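Transcriptional regulator (TetR/AcrR family) (Bacillus halodurans, PDB 5GP9) probably represses genes of fatty acid degradation by binding their operator DNA as a TetR-family dimer that responds to an effector. Local coordinates at residues 45-48 with 52-55; 136-141 with 147-152; 140-145 with 186-191. One frame throughout, in Å; residues are numbered along the deposited sequence.

Interaction 1 (45-48 with 52-55); sequences LYFN and DVLI
D52 turns its CG anti to the backbone N (chi1 -177°), which carries OD2 to the backbone N of N48 and to the edge of the F47 ring; F47, with its own CG anti to the carbonyl carbon, sets CB and the ring against V53. This is the joint of the TetR-family DNA-binding domain where the predicted helix-turn-helix, ending at F47, gives way to helix 50-74. The backbone N of N48 donates to D52 OD2 at 3.0 Å, a fairly straight bond (160° at the hydrogen) that takes the anti lone pair of that oxygen. OD2 is also approached by F47 CA, at 3.3 Å, and lies in plane at the edge of the F47 ring, near CD1; the ring and the carboxylate are turned steeply against each other. A water, modelled so close to OD2 that its exact position is doubtful, also links this oxygen to the backbone O of Y46. D52 N donates to N49 OD1.

The rest of the contact is apolar. Over one face of the F47 ring sits V53 CA, 4.3 Å from the ring centroid and 26° off the normal, a CH-pi contact. I11 and A15 of helix 8-26 touch F47 and V53 respectively. The V53 branch doing the touching is CG2, whose methyl sits 3.7 Å from F47 CB and 3.8 Å from F47 CG.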
loop_
_atom_site.group_PDB
_atom_site.type_symbol
_atom_site.label_atom_id
_atom_site.label_comp_id
_atom_site.label_asym_id
_atom_site.label_seq_id
_atom_site.Cartn_x
_atom_site.Cartn_y
_atom_site.Cartn_z
ATOM N N LEU A 45 14.265 24.213 -18.260
ATOM C CA LEU A 45 13.345 25.310 -18.375
ATOM C C LEU A 45 11.995 24.979 -17.735
ATOM O O LEU A 45 11.275 25.871 -17.317
ATOM C CB LEU A 45 13.094 25.646 -19.849
ATOM C CG LEU A 45 14.263 26.151 -20.706
ATOM C CD1 LEU A 45 13.732 26.767 -22.018
ATOM C CD2 LEU A 45 15.097 27.151 -19.927
ATOM N N TYR A 46 11.655 23.683 -17.672
ATOM C CA TYR A 46 10.354 23.225 -17.204
ATOM C C TYR A 46 10.376 22.723 -15.761
ATOM O O TYR A 46 9.428 22.959 -15.038
ATOM C CB TYR A 46 9.829 22.123 -18.141
ATOM C CG TYR A 46 9.173 22.675 -19.399
ATOM C CD1 TYR A 46 9.930 23.098 -20.492
ATOM C CD2 TYR A 46 7.742 22.687 -19.515
ATOM C CE1 TYR A 46 9.306 23.658 -21.632
ATOM C CE2 TYR A 46 7.118 23.193 -20.665
ATOM C CZ TYR A 46 7.865 23.638 -21.729
ATOM O OH TYR A 46 7.194 24.159 -22.854
ATOM N N PHE A 47 11.456 22.049 -15.400
ATOM C CA PHE A 47 11.660 21.302 -14.160
ATOM C C PHE A 47 13.116 21.424 -13.625
ATOM O O PHE A 47 14.072 21.281 -14.392
ATOM C CB PHE A 47 11.394 19.817 -14.407
ATOM C CG PHE A 47 10.025 19.546 -14.968
ATOM C CD1 PHE A 47 8.891 19.606 -14.190
ATOM C CD2 PHE A 47 9.899 19.236 -16.307
ATOM C CE1 PHE A 47 7.625 19.434 -14.726
ATOM C CE2 PHE A 47 8.650 18.983 -16.798
ATOM C CZ PHE A 47 7.549 19.126 -16.034
ATOM N N ASN A 48 13.277 21.521 -12.303
ATOM C CA ASN A 48 14.624 21.663 -11.670
ATOM C C ASN A 48 15.482 20.405 -11.685
ATOM O O ASN A 48 16.686 20.465 -11.859
ATOM C CB ASN A 48 14.448 22.196 -10.206
ATOM C CG ASN A 48 13.962 23.660 -10.153
ATOM O OD1 ASN A 48 14.781 24.556 -9.994
ATOM N ND2 ASN A 48 12.661 23.919 -10.313
ATOM N N ASP A 52 11.439 16.890 -9.222
ATOM C CA ASP A 52 10.481 17.870 -9.557
ATOM C C ASP A 52 9.603 17.376 -10.733
ATOM O O ASP A 52 8.357 17.655 -10.733
ATOM C CB ASP A 52 11.189 19.160 -9.938
ATOM C CG ASP A 52 10.248 20.270 -10.234
ATOM O OD1 ASP A 52 9.136 20.365 -9.679
ATOM O OD2 ASP A 52 10.578 21.093 -11.072
ATOM N N VAL A 53 10.235 16.662 -11.662
ATOM C CA VAL A 53 9.495 16.046 -12.855
ATOM C C VAL A 53 8.442 15.053 -12.343
ATOM O O VAL A 53 7.235 15.154 -12.680
ATOM C CB VAL A 53 10.417 15.271 -13.839
ATOM C CG1 VAL A 53 9.570 14.695 -15.001
ATOM C CG2 VAL A 53 11.567 16.137 -14.408
ATOM N N LEU A 54 8.899 14.197 -11.464
ATOM C CA LEU A 54 8.039 13.187 -10.782
ATOM C C LEU A 54 6.869 13.727 -9.982
ATOM O O LEU A 54 5.727 13.338 -10.208
ATOM C CB LEU A 54 8.919 12.244 -9.982
ATOM C CG LEU A 54 8.279 11.027 -9.257
ATOM C CD1 LEU A 54 7.707 10.065 -10.262
ATOM C CD2 LEU A 54 9.259 10.333 -8.360
ATOM N N ILE A 55 7.079 14.685 -9.075
ATOM C CA ILE A 55 5.944 15.226 -8.384
ATOM C C ILE A 55 5.047 16.051 -9.276
ATOM O O ILE A 55 3.868 16.066 -9.057
ATOM C CB ILE A 55 6.442 16.085 -7.156
ATOM C CG1 ILE A 55 7.241 15.223 -6.203
ATOM C CG2 ILE A 55 5.300 16.693 -6.380
ATOM C CD1 ILE A 55 6.432 14.049 -5.580
HETATM O O HOH W 1 8.946 22.518 -12.275
#

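Interaction 2 (136-141 with 147-152); sequences EGKEKG and LDTRLA
The ammonium group of K138, at the end of helix 113-139, reaches across to the start of helix 149-169 and gives two hydrogen bonds there. NZ meets the backbone O of L147 at 2.8 Å and OG1 of T149, also at 2.8 Å. The carbonyl is approached nearly head-on, with a C=O...NZ angle of 160° and the nitrogen tilted 20° from the carbonyl plane. A bend at chi3 (-89°) in an otherwise extended chain turns CE and NZ toward both acceptors, while CD rests 4.0 Å from L147 CB.

Between these two acceptors D148 is the N-cap of helix 149-169. Its OD2 takes L151 N at 3.1 Å from above the carboxylate plane, and OD1 takes a weak bond from R150 N; R150 NE adds a weak salt bridge to OD2. The cap thus meets the amides of L151 and, weakly, R150, and the lysine satisfies a carbonyl and a hydroxyl just beside it.

The lysine therefore spans the loop joining two consecutive helices of the C-terminal region. T149 also packs on L134 and M135 of helix 113-139, whereas L147, L151 and A152 lie against L186, V183 and L191 of the second subunit.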
loop_
_atom_site.group_PDB
_atom_site.type_symbol
_atom_site.label_atom_id
_atom_site.label_comp_id
_atom_site.label_asym_id
_atom_site.label_seq_id
_atom_site.Cartn_x
_atom_site.Cartn_y
_atom_site.Cartn_z
ATOM N N GLU A 136 -22.038 11.400 1.504
ATOM C CA GLU A 136 -23.270 11.302 0.684
ATOM C C GLU A 136 -24.027 10.032 0.926
ATOM O O GLU A 136 -25.265 10.018 1.225
ATOM C CB GLU A 136 -22.932 11.461 -0.798
ATOM C CG GLU A 136 -24.142 11.586 -1.668
ATOM C CD GLU A 136 -23.857 11.744 -3.149
ATOM O OE1 GLU A 136 -22.697 12.035 -3.553
ATOM O OE2 GLU A 136 -24.865 11.576 -3.894
ATOM N N GLY A 137 -23.313 8.920 0.812
ATOM C CA GLY A 137 -23.938 7.650 0.988
ATOM C C GLY A 137 -24.524 7.451 2.359
ATOM O O GLY A 137 -25.557 6.753 2.518
ATOM N N LYS A 138 -23.842 7.967 3.368
ATOM C CA LYS A 138 -24.379 7.876 4.718
ATOM C C LYS A 138 -25.672 8.701 4.806
ATOM O O LYS A 138 -26.720 8.170 5.244
ATOM C CB LYS A 138 -23.361 8.336 5.766
ATOM C CG LYS A 138 -22.334 7.236 6.085
ATOM C CD LYS A 138 -21.512 7.524 7.330
ATOM C CE LYS A 138 -20.260 8.301 7.071
ATOM N NZ LYS A 138 -19.658 8.651 8.393
ATOM N N GLU A 139 -25.584 9.955 4.390
ATOM C CA GLU A 139 -26.719 10.899 4.472
ATOM C C GLU A 139 -28.010 10.326 3.787
ATOM O O GLU A 139 -29.108 10.508 4.324
ATOM C CB GLU A 139 -26.281 12.298 3.931
ATOM C CG GLU A 139 -27.257 13.480 4.122
ATOM C CD GLU A 139 -27.277 14.085 5.546
ATOM O OE1 GLU A 139 -26.261 13.985 6.279
ATOM O OE2 GLU A 139 -28.317 14.690 5.932
ATOM N N LYS A 140 -27.881 9.584 2.683
ATOM C CA LYS A 140 -29.015 9.004 1.949
ATOM C C LYS A 140 -29.295 7.567 2.306
ATOM O O LYS A 140 -30.036 6.878 1.615
ATOM C CB LYS A 140 -28.769 9.114 0.429
ATOM C CG LYS A 140 -28.336 10.513 -0.019
ATOM C CD LYS A 140 -28.276 10.671 -1.543
ATOM C CE LYS A 140 -27.849 12.050 -2.057
ATOM N NZ LYS A 140 -28.187 13.137 -1.115
ATOM N N GLY A 141 -28.663 7.045 3.356
ATOM C CA GLY A 141 -29.062 5.765 3.891
ATOM C C GLY A 141 -28.512 4.548 3.187
ATOM O O GLY A 141 -28.825 3.447 3.580
ATOM N N LEU A 147 -20.756 4.220 10.367
ATOM C CA LEU A 147 -19.469 4.058 9.685
ATOM C C LEU A 147 -18.544 5.254 9.932
ATOM O O LEU A 147 -18.921 6.366 9.743
ATOM C CB LEU A 147 -19.754 3.979 8.181
ATOM C CG LEU A 147 -18.663 3.779 7.167
ATOM C CD1 LEU A 147 -17.913 2.506 7.459
ATOM C CD2 LEU A 147 -19.339 3.740 5.790
ATOM N N ASP A 148 -17.285 4.979 10.216
ATOM C CA ASP A 148 -16.293 6.030 10.259
ATOM C C ASP A 148 -15.796 6.339 8.852
ATOM O O ASP A 148 -15.271 5.474 8.173
ATOM C CB ASP A 148 -15.148 5.656 11.138
ATOM C CG ASP A 148 -14.067 6.746 11.159
ATOM O OD1 ASP A 148 -14.362 7.944 11.220
ATOM O OD2 ASP A 148 -12.906 6.430 11.162
ATOM N N THR A 149 -15.999 7.559 8.404
ATOM C CA THR A 149 -15.586 7.980 7.093
ATOM C C THR A 149 -14.107 7.720 6.882
ATOM O O THR A 149 -13.672 7.241 5.820
ATOM C CB THR A 149 -15.922 9.437 6.893
ATOM O OG1 THR A 149 -17.350 9.584 7.047
ATOM C CG2 THR A 149 -15.572 9.885 5.455
ATOM N N ARG A 150 -13.320 8.028 7.881
ATOM C CA ARG A 150 -11.855 7.924 7.759
ATOM C C ARG A 150 -11.427 6.441 7.514
ATOM O O ARG A 150 -10.722 6.141 6.543
ATOM C CB ARG A 150 -11.168 8.549 8.954
ATOM C CG ARG A 150 -9.690 8.249 9.046
ATOM C CD ARG A 150 -9.135 8.642 10.406
ATOM N NE ARG A 150 -9.678 7.695 11.434
ATOM C CZ ARG A 150 -9.110 7.445 12.611
ATOM N NH1 ARG A 150 -7.962 8.047 12.934
ATOM N NH2 ARG A 150 -9.699 6.576 13.453
ATOM N N LEU A 151 -11.913 5.519 8.333
ATOM C CA LEU A 151 -11.608 4.145 8.211
ATOM C C LEU A 151 -12.146 3.557 6.915
ATOM O O LEU A 151 -11.453 2.730 6.238
ATOM C CB LEU A 151 -12.260 3.370 9.357
ATOM C CG LEU A 151 -11.547 2.158 9.790
ATOM C CD1 LEU A 151 -10.154 2.518 10.326
ATOM C CD2 LEU A 151 -12.354 1.446 10.897
ATOM N N ALA A 152 -13.379 3.953 6.569
ATOM C CA ALA A 152 -13.967 3.490 5.290
ATOM C C ALA A 152 -13.096 3.925 4.083
ATOM O O ALA A 152 -12.878 3.163 3.183
ATOM C CB ALA A 152 -15.406 4.024 5.186
#

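Interaction 3 (140-145 with 186-191); sequences KGYFFQ and LLLGGL
L188, on helix 180-189, sets its methyls against the far end of Y142 and the edge of F143, two rings of the loop that follows helix 113-139. CD2 does most of the touching: it lies 3.9 Å from F143 CE1 and 3.9 Å from Y142 CE2, with Y142 CZ a little farther off at 4.1 Å. CD1 goes to the phenol oxygen instead, 3.4 Å from Y142 OH, a van der Waals approach of a methyl to a hydroxyl.

The neighbouring aromatics reach this one leucine by different rotations. Y142 has CG anti to its backbone N (chi1 -173°), which swings the long ring out so that its far end, CE2, CZ and OH, arrives at L188; the two side chains cross at about a right angle. F143 instead has CG beside its backbone N (chi1 -57°), and presents its ring edge, with CD2 of L188 near the ring plane. The contact is therefore apolar apart from the hydroxyl, and small, burying 104 Å² over both sides.

F143 packs back on L134 and K138 of helix 113-139, while V79 and E80 of helix 79-95 meet Y142, and L83 of the same helix meets L188. On the dimer side, F143 packs on L191 of the second subunit, and Y142 and L188 each form backbone hydrogen bonds with that subunit, so the loop touches both its own helices and the partner chain.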
loop_
_atom_site.group_PDB
_atom_site.type_symbol
_atom_site.label_atom_id
_atom_site.label_comp_id
_atom_site.label_asym_id
_atom_site.label_seq_id
_atom_site.Cartn_x
_atom_site.Cartn_y
_atom_site.Cartn_z
ATOM N N LYS A 140 -27.881 9.584 2.683
ATOM C CA LYS A 140 -29.015 9.004 1.949
ATOM C C LYS A 140 -29.295 7.567 2.306
ATOM O O LYS A 140 -30.036 6.878 1.615
ATOM C CB LYS A 140 -28.769 9.114 0.429
ATOM C CG LYS A 140 -28.336 10.513 -0.019
ATOM C CD LYS A 140 -28.276 10.671 -1.543
ATOM C CE LYS A 140 -27.849 12.050 -2.057
ATOM N NZ LYS A 140 -28.187 13.137 -1.115
ATOM N N GLY A 141 -28.663 7.045 3.356
ATOM C CA GLY A 141 -29.062 5.765 3.891
ATOM C C GLY A 141 -28.512 4.548 3.187
ATOM O O GLY A 141 -28.825 3.447 3.580
ATOM N N TYR A 142 -27.625 4.742 2.206
ATOM C CA TYR A 142 -27.032 3.630 1.488
ATOM C C TYR A 142 -25.858 2.968 2.265
ATOM O O TYR A 142 -25.734 1.711 2.281
ATOM C CB TYR A 142 -26.529 4.079 0.140
ATOM C CG TYR A 142 -26.048 2.902 -0.701
ATOM C CD1 TYR A 142 -26.914 1.846 -1.028
ATOM C CD2 TYR A 142 -24.726 2.834 -1.172
ATOM C CE1 TYR A 142 -26.494 0.777 -1.822
ATOM C CE2 TYR A 142 -24.304 1.792 -1.978
ATOM C CZ TYR A 142 -25.173 0.748 -2.285
ATOM O OH TYR A 142 -24.746 -0.292 -3.085
ATOM N N PHE A 143 -25.001 3.784 2.860
ATOM C CA PHE A 143 -23.996 3.257 3.771
ATOM C C PHE A 143 -24.400 3.344 5.228
ATOM O O PHE A 143 -25.034 4.311 5.663
ATOM C CB PHE A 143 -22.670 4.017 3.635
ATOM C CG PHE A 143 -22.095 4.027 2.261
ATOM C CD1 PHE A 143 -22.080 2.873 1.465
ATOM C CD2 PHE A 143 -21.541 5.197 1.768
ATOM C CE1 PHE A 143 -21.521 2.872 0.178
ATOM C CE2 PHE A 143 -21.014 5.236 0.474
ATOM C CZ PHE A 143 -20.945 4.074 -0.297
ATOM N N PHE A 144 -23.940 2.332 5.977
ATOM C CA PHE A 144 -24.114 2.177 7.407
ATOM C C PHE A 144 -23.925 3.526 8.089
ATOM O O PHE A 144 -22.907 4.194 7.887
ATOM C CB PHE A 144 -23.145 1.042 7.857
ATOM C CG PHE A 144 -23.115 0.777 9.302
ATOM C CD1 PHE A 144 -24.306 0.507 10.001
ATOM C CD2 PHE A 144 -21.894 0.749 9.997
ATOM C CE1 PHE A 144 -24.294 0.246 11.377
ATOM C CE2 PHE A 144 -21.869 0.468 11.372
ATOM C CZ PHE A 144 -23.072 0.225 12.066
ATOM N N GLN A 145 -24.940 4.001 8.828
ATOM C CA GLN A 145 -24.849 5.313 9.499
ATOM C C GLN A 145 -23.709 5.504 10.511
ATOM O O GLN A 145 -23.216 6.626 10.667
ATOM C CB GLN A 145 -26.174 5.687 10.205
ATOM C CG GLN A 145 -27.251 6.310 9.309
ATOM C CD GLN A 145 -26.887 7.697 8.751
ATOM O OE1 GLN A 145 -26.079 7.810 7.840
ATOM N NE2 GLN A 145 -27.511 8.740 9.274
ATOM N N LEU A 186 -17.499 -6.459 -3.010
ATOM C CA LEU A 186 -16.796 -6.868 -1.836
ATOM C C LEU A 186 -16.670 -5.713 -0.834
ATOM O O LEU A 186 -16.879 -5.919 0.378
ATOM C CB LEU A 186 -15.429 -7.473 -2.211
ATOM C CG LEU A 186 -14.520 -7.950 -1.079
ATOM C CD1 LEU A 186 -15.102 -9.071 -0.248
ATOM C CD2 LEU A 186 -13.150 -8.392 -1.658
ATOM N N LEU A 187 -16.381 -4.510 -1.304
ATOM C CA LEU A 187 -16.401 -3.360 -0.494
ATOM C C LEU A 187 -17.760 -3.046 0.130
ATOM O O LEU A 187 -17.869 -2.681 1.289
ATOM C CB LEU A 187 -15.844 -2.157 -1.182
ATOM C CG LEU A 187 -14.412 -2.121 -1.683
ATOM C CD1 LEU A 187 -14.076 -0.948 -2.603
ATOM C CD2 LEU A 187 -13.478 -2.104 -0.481
ATOM N N LEU A 188 -18.815 -3.309 -0.602
ATOM C CA LEU A 188 -20.173 -3.162 -0.023
ATOM C C LEU A 188 -20.579 -4.216 0.963
ATOM O O LEU A 188 -21.292 -3.935 1.964
ATOM C CB LEU A 188 -21.148 -3.143 -1.203
ATOM C CG LEU A 188 -20.969 -1.940 -2.130
ATOM C CD1 LEU A 188 -21.825 -2.079 -3.396
ATOM C CD2 LEU A 188 -21.337 -0.617 -1.507
ATOM N N GLY A 189 -20.252 -5.471 0.699
ATOM C CA GLY A 189 -20.718 -6.528 1.591
ATOM C C GLY A 189 -19.786 -7.193 2.535
ATOM O O GLY A 189 -20.222 -8.044 3.335
ATOM N N GLY A 190 -18.499 -6.822 2.483
ATOM C CA GLY A 190 -17.523 -7.459 3.292
ATOM C C GLY A 190 -17.380 -8.930 3.110
ATOM O O GLY A 190 -17.731 -9.529 2.028
ATOM N N LEU A 191 -16.854 -9.569 4.125
ATOM C CA LEU A 191 -16.659 -10.979 4.076
ATOM C C LEU A 191 -18.013 -11.744 4.181
ATOM O O LEU A 191 -18.119 -12.872 3.652
ATOM C CB LEU A 191 -15.726 -11.474 5.153
ATOM C CG LEU A 191 -14.300 -10.845 5.068
ATOM C CD1 LEU A 191 -13.396 -11.393 6.118
ATOM C CD2 LEU A 191 -13.688 -11.089 3.709
#

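How the interactions relate
Interactions 2 and 3 form one neighbourhood, with centres about 9 Å apart and K140 and G141 in common. They are joined directly by a probable hydrogen bond between G137 O and F143 N (3.0 Å), so the lysine near the end of helix 113-139 and the aromatics of the loop that follows are tied together. Both touch the second subunit and belong to the dimer-forming C-terminal region. Interaction 1 lies on the opposite side of the chain's centre, about 38 Å from interaction 2 and 41 Å from interaction 3 between centres, in the DNA-binding domain.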